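Local structure of trehalose-6-phosphate phosphatase (Candida albicans, 5DXF) at residues Y151-L156 / H204-L209; K332-R337 / A425-I430; L340-G345 / A381-R386; I347-G352 / L429-R434; Q371-G376 / H408-V413. The protein carries a glycosyltransferase family 20 domain of the GT-B clan, a class built from two Rossmann-like halves that face one another across a cleft. All blocks are in the same frame, centred on the assembly; numbering follows the deposited sequence.

Contact 1. Residues Y151-L156 / H204-L209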
# COMPACT_ATOMS: atom_id res chain seq x y z
N TYR A 151 1.03 -10.11 16.20
CA TYR A 151 2.09 -10.84 15.53
C TYR A 151 2.40 -10.26 14.15
O TYR A 151 3.54 -10.16 13.75
CB TYR A 151 1.80 -12.32 15.41
CG TYR A 151 2.97 -13.06 14.85
CD1 TYR A 151 4.07 -13.33 15.63
CD2 TYR A 151 3.01 -13.45 13.53
CE1 TYR A 151 5.16 -13.99 15.12
CE2 TYR A 151 4.10 -14.10 13.01
CZ TYR A 151 5.17 -14.37 13.81
OH TYR A 151 6.26 -15.03 13.31
N ALA A 152 1.35 -9.91 13.43
CA ALA A 152 1.49 -9.35 12.11
C ALA A 152 2.20 -8.02 12.12
O ALA A 152 3.02 -7.75 11.27
CB ALA A 152 0.13 -9.21 11.46
N GLU A 153 1.85 -7.17 13.08
CA GLU A 153 2.45 -5.85 13.15
C GLU A 153 3.74 -5.70 13.93
O GLU A 153 4.57 -4.88 13.60
CB GLU A 153 1.41 -4.85 13.63
CG GLU A 153 0.13 -4.89 12.82
CD GLU A 153 0.31 -4.48 11.37
OE1 GLU A 153 1.27 -3.77 11.06
OE2 GLU A 153 -0.52 -4.87 10.55
N ASN A 154 3.91 -6.50 14.98
CA ASN A 154 5.09 -6.38 15.83
C ASN A 154 6.25 -7.28 15.38
O ASN A 154 7.41 -6.99 15.68
CB ASN A 154 4.75 -6.70 17.28
CG ASN A 154 3.77 -5.71 17.88
OD1 ASN A 154 3.65 -4.58 17.42
ND2 ASN A 154 3.07 -6.14 18.92
N VAL A 155 5.94 -8.35 14.66
CA VAL A 155 6.97 -9.31 14.28
C VAL A 155 7.22 -9.33 12.77
O VAL A 155 8.34 -9.10 12.32
CB VAL A 155 6.62 -10.73 14.75
CG1 VAL A 155 7.75 -11.69 14.41
CG2 VAL A 155 6.35 -10.74 16.24
N LEU A 156 6.17 -9.59 12.01
CA LEU A 156 6.29 -9.76 10.56
C LEU A 156 6.57 -8.45 9.81
O LEU A 156 7.51 -8.38 9.02
CB LEU A 156 5.02 -10.42 10.01
CG LEU A 156 4.85 -11.92 10.29
CD1 LEU A 156 3.44 -12.38 9.98
CD2 LEU A 156 5.86 -12.74 9.49
N HIS A 204 -4.57 -12.08 0.14
CA HIS A 204 -3.61 -10.99 0.20
C HIS A 204 -2.90 -10.80 1.53
O HIS A 204 -3.52 -10.77 2.58
CB HIS A 204 -4.27 -9.69 -0.21
CG HIS A 204 -5.10 -9.79 -1.45
ND1 HIS A 204 -4.76 -9.15 -2.62
CD2 HIS A 204 -6.25 -10.44 -1.70
CE1 HIS A 204 -5.67 -9.41 -3.54
NE2 HIS A 204 -6.58 -10.19 -3.01
N ASP A 205 -1.59 -10.69 1.45
CA ASP A 205 -0.75 -10.09 2.49
C ASP A 205 -0.36 -10.94 3.69
O ASP A 205 -0.71 -12.10 3.79
CB ASP A 205 -1.31 -8.75 2.93
CG ASP A 205 -0.51 -7.59 2.40
OD1 ASP A 205 0.41 -7.82 1.60
OD2 ASP A 205 -0.80 -6.45 2.78
N TYR A 206 0.39 -10.32 4.58
CA TYR A 206 1.07 -10.98 5.69
C TYR A 206 0.20 -11.60 6.77
O TYR A 206 0.65 -12.47 7.50
CB TYR A 206 2.14 -10.06 6.29
CG TYR A 206 1.65 -8.69 6.63
CD1 TYR A 206 1.43 -7.75 5.66
CD2 TYR A 206 1.42 -8.34 7.95
CE1 TYR A 206 0.98 -6.49 5.98
CE2 TYR A 206 0.97 -7.09 8.28
CZ TYR A 206 0.76 -6.16 7.30
OH TYR A 206 0.31 -4.92 7.64
N TYR A 207 -1.03 -11.12 6.91
CA TYR A 207 -1.92 -11.67 7.92
C TYR A 207 -2.34 -13.09 7.57
O TYR A 207 -2.77 -13.86 8.44
CB TYR A 207 -3.16 -10.79 8.08
CG TYR A 207 -2.96 -9.54 8.91
CD1 TYR A 207 -3.48 -9.44 10.19
CD2 TYR A 207 -2.25 -8.45 8.41
CE1 TYR A 207 -3.31 -8.29 10.95
CE2 TYR A 207 -2.08 -7.30 9.15
CZ TYR A 207 -2.61 -7.23 10.43
OH TYR A 207 -2.43 -6.09 11.17
N LEU A 208 -2.20 -13.44 6.30
CA LEU A 208 -2.73 -14.70 5.79
C LEU A 208 -1.67 -15.57 5.13
O LEU A 208 -1.95 -16.31 4.19
CB LEU A 208 -3.86 -14.40 4.80
CG LEU A 208 -4.98 -13.56 5.41
CD1 LEU A 208 -6.08 -13.28 4.41
CD2 LEU A 208 -5.52 -14.24 6.66
N LEU A 209 -0.44 -15.46 5.62
CA LEU A 209 0.69 -16.22 5.11
C LEU A 209 0.54 -17.71 5.32
O LEU A 209 1.01 -18.51 4.51
CB LEU A 209 1.98 -15.74 5.76
CG LEU A 209 2.46 -14.37 5.31
CD1 LEU A 209 3.78 -14.05 5.97
CD2 LEU A 209 2.57 -14.28 3.80
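In the N-terminal Rossmann-like half, the loop leaving strand 200-204 sets two successive tyrosines, Tyr206 and Tyr207, against Ala152 and Glu153 of helix 147-160. The methyl group of Ala152 points at this loop and sits over the middle of the Tyr207 ring, its CB 3.5 Å from the ring centroid and only 11° off the normal, a CH-pi contact. The same CB touches CD2 of Tyr206 at 3.8 Å. Glu153 starts out along the helix flank, but a bend at chi2 (-65°) brings its carboxylate round to the tyrosine hydroxyls. Tyr206 OH donates to Glu153 OE2 at 3.0 Å, meeting the oxygen on its syn side and somewhat out of the carboxylate plane, which stands 75° from the ring. Tyr207 OH also approaches OE2, probably as a second donor, but the modelled separation is too short to be relied on. One turn further on, Leu156 adds an apolar margin, its CD2 lying 4.3 Å from CD1 of Leu209. Leu247 of helix 244-251 and Tyr180 of helix 173-194 cover these leucines. Helix 147-160 thus packs on the connection from strand 200-204 to helix 211-218, a strand-to-helix loop characteristic of a Rossmann-like domain.

Contact 2. Residues K332-R337 / A425-I430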
# COMPACT_ATOMS: atom_id res chain seq x y z
N LYS A 332 5.03 28.29 -3.75
CA LYS A 332 5.17 26.96 -4.35
C LYS A 332 4.81 25.88 -3.34
O LYS A 332 5.27 25.90 -2.20
CB LYS A 332 6.60 26.76 -4.87
CG LYS A 332 7.05 27.77 -5.92
CD LYS A 332 6.34 27.57 -7.25
CE LYS A 332 6.89 28.50 -8.33
NZ LYS A 332 6.19 28.33 -9.63
N LEU A 333 3.98 24.93 -3.77
CA LEU A 333 3.43 23.93 -2.85
C LEU A 333 3.98 22.52 -3.05
O LEU A 333 3.87 21.95 -4.14
CB LEU A 333 1.90 23.91 -2.97
CG LEU A 333 1.09 24.68 -1.93
CD1 LEU A 333 1.86 25.89 -1.40
CD2 LEU A 333 -0.26 25.10 -2.50
N ILE A 334 4.56 21.97 -1.99
CA ILE A 334 4.96 20.57 -1.97
C ILE A 334 3.93 19.80 -1.16
O ILE A 334 3.69 20.12 0.01
CB ILE A 334 6.37 20.38 -1.37
CG1 ILE A 334 7.33 21.44 -1.90
CG2 ILE A 334 6.90 18.98 -1.66
CD1 ILE A 334 8.77 21.24 -1.48
N VAL A 335 3.32 18.79 -1.78
CA VAL A 335 2.24 18.05 -1.14
C VAL A 335 2.51 16.55 -1.11
O VAL A 335 2.83 15.94 -2.13
CB VAL A 335 0.89 18.30 -1.85
CG1 VAL A 335 -0.22 17.47 -1.20
CG2 VAL A 335 0.55 19.77 -1.82
N GLY A 336 2.37 15.95 0.08
CA GLY A 336 2.53 14.52 0.24
C GLY A 336 1.58 13.96 1.28
O GLY A 336 1.16 14.67 2.20
N ARG A 337 1.23 12.69 1.14
CA ARG A 337 0.45 11.98 2.15
C ARG A 337 1.08 10.63 2.46
O ARG A 337 1.14 9.75 1.60
CB ARG A 337 -1.00 11.78 1.71
CG ARG A 337 -1.86 11.16 2.80
CD ARG A 337 -3.32 11.01 2.39
NE ARG A 337 -3.52 9.95 1.40
CZ ARG A 337 -4.72 9.49 1.02
NH1 ARG A 337 -5.82 10.00 1.55
NH2 ARG A 337 -4.80 8.53 0.12
N ALA A 425 -0.78 20.97 -6.16
CA ALA A 425 0.64 20.75 -5.88
C ALA A 425 1.56 21.17 -7.02
O ALA A 425 1.32 20.84 -8.19
CB ALA A 425 0.87 19.29 -5.54
N ASP A 426 2.60 21.92 -6.69
CA ASP A 426 3.64 22.24 -7.63
C ASP A 426 4.75 21.20 -7.57
O ASP A 426 5.62 21.14 -8.42
CB ASP A 426 4.20 23.64 -7.35
CG ASP A 426 3.14 24.73 -7.47
OD1 ASP A 426 2.70 25.02 -8.60
OD2 ASP A 426 2.77 25.30 -6.43
N LEU A 427 4.71 20.37 -6.53
CA LEU A 427 5.68 19.31 -6.35
C LEU A 427 5.10 18.13 -5.60
O LEU A 427 4.22 18.29 -4.78
CB LEU A 427 6.90 19.82 -5.59
CG LEU A 427 8.26 19.22 -5.90
CD1 LEU A 427 9.17 19.30 -4.70
CD2 LEU A 427 8.15 17.78 -6.37
N ALA A 428 5.60 16.95 -5.88
CA ALA A 428 5.30 15.79 -5.09
C ALA A 428 6.63 15.21 -4.68
O ALA A 428 7.53 15.14 -5.49
CB ALA A 428 4.51 14.79 -5.90
N LEU A 429 6.77 14.83 -3.43
CA LEU A 429 8.01 14.24 -2.95
C LEU A 429 7.74 12.93 -2.21
O LEU A 429 7.10 12.92 -1.16
CB LEU A 429 8.78 15.21 -2.04
CG LEU A 429 10.16 14.80 -1.53
CD1 LEU A 429 11.00 14.23 -2.67
CD2 LEU A 429 10.88 15.99 -0.89
N ILE A 430 8.22 11.83 -2.77
CA ILE A 430 8.10 10.52 -2.13
C ILE A 430 9.48 10.05 -1.67
O ILE A 430 10.38 9.90 -2.49
CB ILE A 430 7.47 9.47 -3.07
CG1 ILE A 430 6.16 10.00 -3.66
CG2 ILE A 430 7.25 8.16 -2.34
CD1 ILE A 430 5.16 10.47 -2.61
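Leu333 and Ile334 meet Asp426 and Leu427 where the chain leading into the short strand 428-430 runs beside strand 332-339, in the C-terminal Rossmann-like half of the GT-B fold. The two strands point the same general way, but their axes diverge by 41°, and a single bridge, Ile334 with Leu427, joins the backbones. The tight part lies around that bridge and the bonds of Leu333 next to it. Ile334 and Leu427 lie side by side and point the same way, CD1 against CD1 at 3.8 Å, and Leu429 CB follows along the same face beside Ile334 CG2. Across the sheet, Val335 turns CG2 beside its own backbone N, which brings that methyl to 3.8 Å from Ala425 CB, and Phe444 of helix 439-447 also touches the alanine. The solvent side is at Lys332, the one exposed residue of the contact; its NZ stays 4.9 Å from Asp426 OD1, a separation at which the opposite charges may attract without touching. Beyond the bridge the backbones drift apart, and Val335 N to Leu427 O, at 3.2 Å, is the last bond between them. Leu333 is gripped at both backbone polar atoms: its O accepts from Asp426 N and, weakly, from Leu427 N, while its N donates to Asp426 OD2 at 2.9 Å, through the anti lone pair of that oxygen.

Contact 3. Residues L340-G345 / A381-R386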
# COMPACT_ATOMS: atom_id res chain seq x y z
N LEU A 340 2.69 7.83 9.29
CA LEU A 340 3.84 8.24 10.05
C LEU A 340 4.51 6.98 10.53
O LEU A 340 4.04 6.31 11.43
CB LEU A 340 3.41 9.08 11.24
CG LEU A 340 3.47 10.59 11.07
CD1 LEU A 340 3.29 11.30 12.40
CD2 LEU A 340 4.77 10.97 10.41
N ASP A 341 5.63 6.67 9.89
CA ASP A 341 6.28 5.38 10.03
C ASP A 341 7.75 5.49 9.72
O ASP A 341 8.20 6.49 9.18
CB ASP A 341 5.66 4.40 9.07
CG ASP A 341 5.08 3.23 9.77
OD1 ASP A 341 5.56 2.92 10.87
OD2 ASP A 341 4.13 2.62 9.23
N LYS A 342 8.51 4.48 10.10
CA LYS A 342 9.91 4.39 9.73
C LYS A 342 10.14 4.25 8.23
O LYS A 342 11.07 4.82 7.69
CB LYS A 342 10.58 3.25 10.48
CG LYS A 342 10.49 3.36 11.98
CD LYS A 342 11.59 2.58 12.66
CE LYS A 342 11.49 2.67 14.16
NZ LYS A 342 10.99 1.40 14.75
N VAL A 343 9.30 3.48 7.57
CA VAL A 343 9.47 3.09 6.18
C VAL A 343 9.00 4.13 5.17
O VAL A 343 9.54 4.23 4.08
CB VAL A 343 8.74 1.77 5.88
CG1 VAL A 343 9.50 0.60 6.47
CG2 VAL A 343 7.31 1.80 6.41
N ARG A 344 7.99 4.92 5.54
CA ARG A 344 7.40 5.88 4.61
C ARG A 344 8.28 7.12 4.45
O ARG A 344 8.04 7.95 3.58
CB ARG A 344 6.00 6.28 5.07
CG ARG A 344 5.00 5.14 4.96
CD ARG A 344 4.95 4.59 3.54
NE ARG A 344 3.95 3.54 3.39
CZ ARG A 344 3.56 3.04 2.22
NH1 ARG A 344 4.08 3.50 1.09
NH2 ARG A 344 2.64 2.09 2.18
N GLY A 345 9.29 7.24 5.31
CA GLY A 345 10.35 8.22 5.13
C GLY A 345 9.98 9.68 5.22
O GLY A 345 10.47 10.50 4.44
N ALA A 381 5.80 6.09 17.62
CA ALA A 381 5.66 7.17 18.58
C ALA A 381 6.90 8.05 18.56
O ALA A 381 6.80 9.28 18.56
CB ALA A 381 5.42 6.61 19.98
N ASN A 382 8.07 7.42 18.54
CA ASN A 382 9.32 8.16 18.42
C ASN A 382 9.50 8.71 17.01
O ASN A 382 10.18 9.71 16.81
CB ASN A 382 10.52 7.29 18.79
CG ASN A 382 10.47 6.84 20.24
OD1 ASN A 382 9.80 7.45 21.07
ND2 ASN A 382 11.20 5.78 20.55
N VAL A 383 8.89 8.04 16.03
CA VAL A 383 8.86 8.57 14.67
C VAL A 383 8.05 9.86 14.66
O VAL A 383 8.48 10.87 14.09
CB VAL A 383 8.26 7.57 13.67
CG1 VAL A 383 8.00 8.24 12.33
CG2 VAL A 383 9.17 6.37 13.50
N GLU A 384 6.89 9.84 15.30
CA GLU A 384 6.05 11.02 15.40
C GLU A 384 6.78 12.13 16.16
O GLU A 384 6.70 13.30 15.79
CB GLU A 384 4.72 10.70 16.07
CG GLU A 384 3.74 11.87 16.07
CD GLU A 384 2.49 11.60 16.88
OE1 GLU A 384 2.10 10.42 17.03
OE2 GLU A 384 1.89 12.58 17.37
N THR A 385 7.52 11.75 17.20
CA THR A 385 8.26 12.71 18.01
C THR A 385 9.39 13.38 17.23
O THR A 385 9.58 14.59 17.31
CB THR A 385 8.84 12.04 19.28
OG1 THR A 385 7.77 11.52 20.08
CG2 THR A 385 9.62 13.05 20.11
N ARG A 386 10.14 12.58 16.48
CA ARG A 386 11.24 13.09 15.67
C ARG A 386 10.74 13.97 14.53
O ARG A 386 11.22 15.09 14.35
CB ARG A 386 12.08 11.94 15.10
CG ARG A 386 12.83 11.13 16.14
CD ARG A 386 13.56 9.96 15.49
NE ARG A 386 14.56 10.43 14.54
CZ ARG A 386 15.23 9.64 13.70
NH1 ARG A 386 15.00 8.34 13.69
NH2 ARG A 386 16.13 10.16 12.88
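Val383 has the most surface buried here, and it is the residue by which the first turn of helix 381-398 rests on the loop 340-345. It points at the loop, and its two methyls part to take different residues. CG1, anti to the backbone N (chi1 169°), lies on the backbone of Asp341, 3.6 Å from its O and hardly further from its N. CG2 meets the aliphatic part of Lys342 instead, 3.6 Å from CG, the two side chains crossing at a slant. Lys342 packs in addition on His379 and Ile163, both in loops. Leu340 is second in buried area. It points at the helix and sends CD1 across Glu384 at about a right angle, 3.7 Å from CG and 4.0 Å from CB of the glutamate. The extended Glu384 offers only its methylene carbons to the leucine; its carboxylate is carried further, where OE2 has a weak hydrogen bond with Gln410 NE2. The join therefore consists of van der Waals packing alone, with neither charged end of Glu384 or Lys342 bonded across it. Leu340 is tied to Ser374 of strand 367-374 by its backbone and rests on Val346 of helix 346-359, while Val343 leans on Trp157 of helix 147-160, so the loop touches helices 381-398 and 346-359 of its own half and helix 147-160 of the N-terminal half.

Contact 4. Residues I347-G352 / L429-R434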
# COMPACT_ATOMS: atom_id res chain seq x y z
N ILE A 347 10.66 11.57 7.84
CA ILE A 347 11.84 12.18 8.46
C ILE A 347 12.87 12.61 7.42
O ILE A 347 13.40 13.72 7.48
CB ILE A 347 12.50 11.20 9.46
CG1 ILE A 347 11.59 11.01 10.68
CG2 ILE A 347 13.87 11.71 9.88
CD1 ILE A 347 11.98 9.84 11.54
N GLN A 348 13.15 11.73 6.47
CA GLN A 348 14.11 12.02 5.41
C GLN A 348 13.61 13.18 4.53
O GLN A 348 14.40 14.01 4.08
CB GLN A 348 14.37 10.78 4.55
CG GLN A 348 15.20 9.70 5.24
CD GLN A 348 14.44 8.98 6.34
OE1 GLN A 348 13.24 8.76 6.24
NE2 GLN A 348 15.15 8.61 7.40
N LYS A 349 12.30 13.21 4.31
CA LYS A 349 11.68 14.28 3.54
C LYS A 349 11.87 15.63 4.23
O LYS A 349 12.23 16.62 3.60
CB LYS A 349 10.19 14.01 3.33
CG LYS A 349 9.47 15.04 2.49
CD LYS A 349 7.97 14.79 2.46
CE LYS A 349 7.65 13.35 2.08
NZ LYS A 349 6.19 13.13 1.91
N LEU A 350 11.64 15.64 5.54
CA LEU A 350 11.76 16.87 6.33
C LEU A 350 13.21 17.33 6.45
O LEU A 350 13.48 18.53 6.44
CB LEU A 350 11.15 16.66 7.72
CG LEU A 350 9.65 16.36 7.74
CD1 LEU A 350 9.19 16.11 9.16
CD2 LEU A 350 8.87 17.49 7.10
N GLU A 351 14.13 16.38 6.57
CA GLU A 351 15.55 16.71 6.64
C GLU A 351 16.02 17.30 5.32
O GLU A 351 16.70 18.34 5.29
CB GLU A 351 16.37 15.48 7.02
CG GLU A 351 16.41 15.23 8.52
CD GLU A 351 16.80 13.80 8.87
OE1 GLU A 351 16.96 13.51 10.08
OE2 GLU A 351 16.93 12.98 7.95
N GLY A 352 15.66 16.64 4.22
CA GLY A 352 15.98 17.14 2.90
C GLY A 352 15.38 18.52 2.66
O GLY A 352 16.01 19.37 2.03
N LEU A 429 6.77 14.83 -3.43
CA LEU A 429 8.01 14.24 -2.95
C LEU A 429 7.74 12.93 -2.21
O LEU A 429 7.10 12.92 -1.16
CB LEU A 429 8.78 15.21 -2.04
CG LEU A 429 10.16 14.80 -1.53
CD1 LEU A 429 11.00 14.23 -2.67
CD2 LEU A 429 10.88 15.99 -0.89
N ILE A 430 8.22 11.83 -2.77
CA ILE A 430 8.10 10.52 -2.13
C ILE A 430 9.48 10.05 -1.67
O ILE A 430 10.38 9.90 -2.49
CB ILE A 430 7.47 9.47 -3.07
CG1 ILE A 430 6.16 10.00 -3.66
CG2 ILE A 430 7.25 8.16 -2.34
CD1 ILE A 430 5.16 10.47 -2.61
N THR A 431 9.63 9.82 -0.37
CA THR A 431 10.93 9.51 0.23
C THR A 431 10.91 8.17 0.97
O THR A 431 11.72 7.94 1.87
CB THR A 431 11.37 10.61 1.21
OG1 THR A 431 10.31 10.86 2.14
CG2 THR A 431 11.67 11.89 0.46
N SER A 432 9.99 7.30 0.57
CA SER A 432 9.80 6.01 1.23
C SER A 432 11.08 5.20 1.35
O SER A 432 11.80 5.02 0.38
CB SER A 432 8.75 5.20 0.48
OG SER A 432 7.47 5.82 0.57
N VAL A 433 11.36 4.73 2.57
CA VAL A 433 12.55 3.92 2.83
C VAL A 433 12.39 2.52 2.27
O VAL A 433 13.32 1.95 1.69
CB VAL A 433 12.85 3.86 4.35
CG1 VAL A 433 13.75 2.67 4.69
CG2 VAL A 433 13.49 5.16 4.81
N ARG A 434 11.18 1.97 2.42
CA ARG A 434 10.89 0.63 1.94
C ARG A 434 9.38 0.36 1.91
O ARG A 434 8.72 0.38 2.96
CB ARG A 434 11.58 -0.42 2.82
CG ARG A 434 11.36 -1.86 2.39
CD ARG A 434 12.45 -2.76 2.95
NE ARG A 434 12.13 -4.18 2.81
CZ ARG A 434 12.47 -4.93 1.77
NH1 ARG A 434 13.15 -4.39 0.76
NH2 ARG A 434 12.15 -6.21 1.73
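The backbones of segment 347-352 of helix 346-359 and segment 429-434 come closest at Lys349 and Thr431, whose CA atoms are 5.9 Å apart just after strand 428-430. Lys349 carries most of the contact. With CG anti to the backbone N (chi1 -177°), its chain runs from the helix towards the strands, sliding past Leu429 in the opposite direction with CG 3.8 Å from CD2. Thr431 crosses the root of the same lysine at about a right angle, its OG1 3.4 Å from Lys349 CB and its CG2 also against that carbon. The hydroxyl probably bonds to O of Gly345, the residue just before the helix, though the modelled distance is too short to be trusted. A bend at chi3 (-52°) brings Lys349 NZ to the strand side, where it is buried yet well supplied with partners: a salt bridge to Asp338 OD2, a hydrogen bond to Gln371 OE1 and a weak one to Leu429 O at 3.2 Å. At the other end, Gln348 OE1 touches CG2 of Val433 at 3.9 Å, and Trp476 packs on both residues. Helix 346-359 thus lies over the seam where strand 428-430 passes strand 332-339, with helix 381-398 flanking it through Leu350 and helix 478-489 reaching Leu429 through Ile485.

Contact 5. Residues Q371-G376 / H408-V413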
# COMPACT_ATOMS: atom_id res chain seq x y z
N GLN A 371 2.17 18.32 4.56
CA GLN A 371 2.20 16.90 4.86
C GLN A 371 0.95 16.48 5.62
O GLN A 371 0.69 16.98 6.72
CB GLN A 371 3.45 16.54 5.66
CG GLN A 371 3.65 15.04 5.87
CD GLN A 371 3.98 14.31 4.58
OE1 GLN A 371 4.62 14.87 3.69
NE2 GLN A 371 3.54 13.07 4.47
N VAL A 372 0.18 15.57 5.04
CA VAL A 372 -0.94 14.95 5.74
C VAL A 372 -0.55 13.52 6.10
O VAL A 372 -0.18 12.73 5.23
CB VAL A 372 -2.24 14.97 4.90
CG1 VAL A 372 -1.92 14.77 3.43
CG2 VAL A 372 -3.21 13.91 5.39
N SER A 373 -0.63 13.20 7.39
CA SER A 373 -0.13 11.92 7.88
C SER A 373 -1.22 11.05 8.49
O SER A 373 -2.23 11.54 8.99
CB SER A 373 0.99 12.15 8.90
OG SER A 373 0.62 13.14 9.84
N SER A 374 -0.98 9.74 8.45
CA SER A 374 -1.88 8.76 9.04
C SER A 374 -1.19 8.12 10.24
O SER A 374 0.03 7.95 10.24
CB SER A 374 -2.28 7.70 8.01
OG SER A 374 -2.59 8.31 6.76
N PRO A 375 -1.96 7.76 11.28
CA PRO A 375 -1.36 7.26 12.52
C PRO A 375 -0.76 5.85 12.41
O PRO A 375 -1.29 5.01 11.69
CB PRO A 375 -2.53 7.26 13.50
CG PRO A 375 -3.72 7.03 12.63
CD PRO A 375 -3.43 7.82 11.38
N GLY A 376 0.33 5.62 13.14
CA GLY A 376 1.03 4.35 13.13
C GLY A 376 0.62 3.45 14.28
O GLY A 376 -0.03 3.90 15.22
N HIS A 408 1.42 20.40 8.89
CA HIS A 408 1.24 19.00 9.23
C HIS A 408 -0.19 18.71 9.71
O HIS A 408 -0.60 19.16 10.78
CB HIS A 408 2.24 18.58 10.31
CG HIS A 408 2.31 17.10 10.53
ND1 HIS A 408 3.01 16.53 11.57
CD2 HIS A 408 1.78 16.07 9.83
CE1 HIS A 408 2.90 15.22 11.51
NE2 HIS A 408 2.16 14.91 10.46
N TYR A 409 -0.92 17.95 8.90
CA TYR A 409 -2.28 17.56 9.25
C TYR A 409 -2.32 16.08 9.59
O TYR A 409 -1.99 15.24 8.76
CB TYR A 409 -3.24 17.86 8.09
CG TYR A 409 -3.23 19.31 7.64
CD1 TYR A 409 -3.99 20.27 8.30
CD2 TYR A 409 -2.47 19.70 6.56
CE1 TYR A 409 -3.98 21.59 7.89
CE2 TYR A 409 -2.45 21.02 6.14
CZ TYR A 409 -3.20 21.96 6.80
OH TYR A 409 -3.19 23.27 6.39
N GLN A 410 -2.72 15.76 10.82
CA GLN A 410 -2.82 14.38 11.26
C GLN A 410 -4.28 13.93 11.32
O GLN A 410 -4.57 12.78 11.64
CB GLN A 410 -2.14 14.20 12.62
CG GLN A 410 -0.63 14.33 12.57
CD GLN A 410 0.02 14.42 13.94
OE1 GLN A 410 0.51 15.48 14.33
NE2 GLN A 410 0.03 13.31 14.67
N MET A 411 -5.19 14.84 11.03
CA MET A 411 -6.60 14.49 10.92
C MET A 411 -6.89 13.80 9.61
O MET A 411 -6.13 13.92 8.66
CB MET A 411 -7.47 15.73 11.09
CG MET A 411 -7.67 16.54 9.83
SD MET A 411 -6.43 17.81 9.64
CE MET A 411 -6.29 18.42 11.30
N ARG A 412 -8.00 13.08 9.55
CA ARG A 412 -8.43 12.48 8.29
C ARG A 412 -9.00 13.58 7.40
O ARG A 412 -9.84 14.37 7.83
CB ARG A 412 -9.48 11.39 8.53
CG ARG A 412 -8.96 10.20 9.31
CD ARG A 412 -10.05 9.17 9.53
NE ARG A 412 -9.58 8.02 10.30
CZ ARG A 412 -10.37 7.02 10.70
NH1 ARG A 412 -11.66 7.04 10.41
NH2 ARG A 412 -9.86 6.01 11.40
N VAL A 413 -8.53 13.63 6.16
CA VAL A 413 -9.00 14.64 5.22
C VAL A 413 -9.94 14.01 4.21
O VAL A 413 -9.90 12.80 3.99
CB VAL A 413 -7.83 15.33 4.50
CG1 VAL A 413 -6.79 15.80 5.50
CG2 VAL A 413 -7.20 14.40 3.48
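His408 of strand 406-409 and Ser373 of its parallel neighbour, strand 367-374, meet side chain to side chain. From its CB, which leaves the sheet on the face shared with Gln371, the histidine turns CG anti to the backbone N (chi1 -168°), and the ring lies back across the neighbouring strand with its edge foremost. CG lies nearest to Gln371 O, and CD2 comes closer to that same oxygen, at 3.4 Å, while also standing 3.2 Å from Ser373 OG. CE1 is 3.5 Å from Ser373 OG. At the tip, NE2 points at that hydroxyl; a hydrogen bond is likely, but the modelled distance is too short to be trusted. Gln410 CG lies over one face of the ring, offset towards its rim, and Val387 and Ile391 of helix 381-398 also touch the histidine. That helix links the two strands in a beta-alpha-beta unit, and their backbones are joined by Tyr409 N to Gln371 O at 2.9 Å and Ser373 N to Tyr409 O at 2.8 Å, the latter nearly straight on to the carbonyl. The other sheet face belongs to Val372 and Tyr409. There Val372 CG2 meets Val413 CG1 tip to tip at 4.0 Å, where the chain after strand 406-409 curls back.

Contact 1 alone lies in the N-terminal half, its centre about 31 Å from that of contact 2; contacts 2 to 5 share the C-terminal half. Contacts 1, 2 and 4 are buried, whereas contacts 3 and 5 are only partly buried. Contacts 2 and 5 reach adjacent strands of one sheet, 332-339 and 367-374; contact 5 is a regular parallel pairing, contact 2 a single bridge helped by an aspartate. Contact 4 reuses the end of strand 428-430 but holds it by a helix side chain. Contact 3 is van der Waals packing, yet its loop is bonded through Leu340 to strand 367-374 of contact 5, and probably to segment 429-434 of contact 4. Contact 1 is set apart by tyrosine hydroxyls gathered near a buried carboxylate.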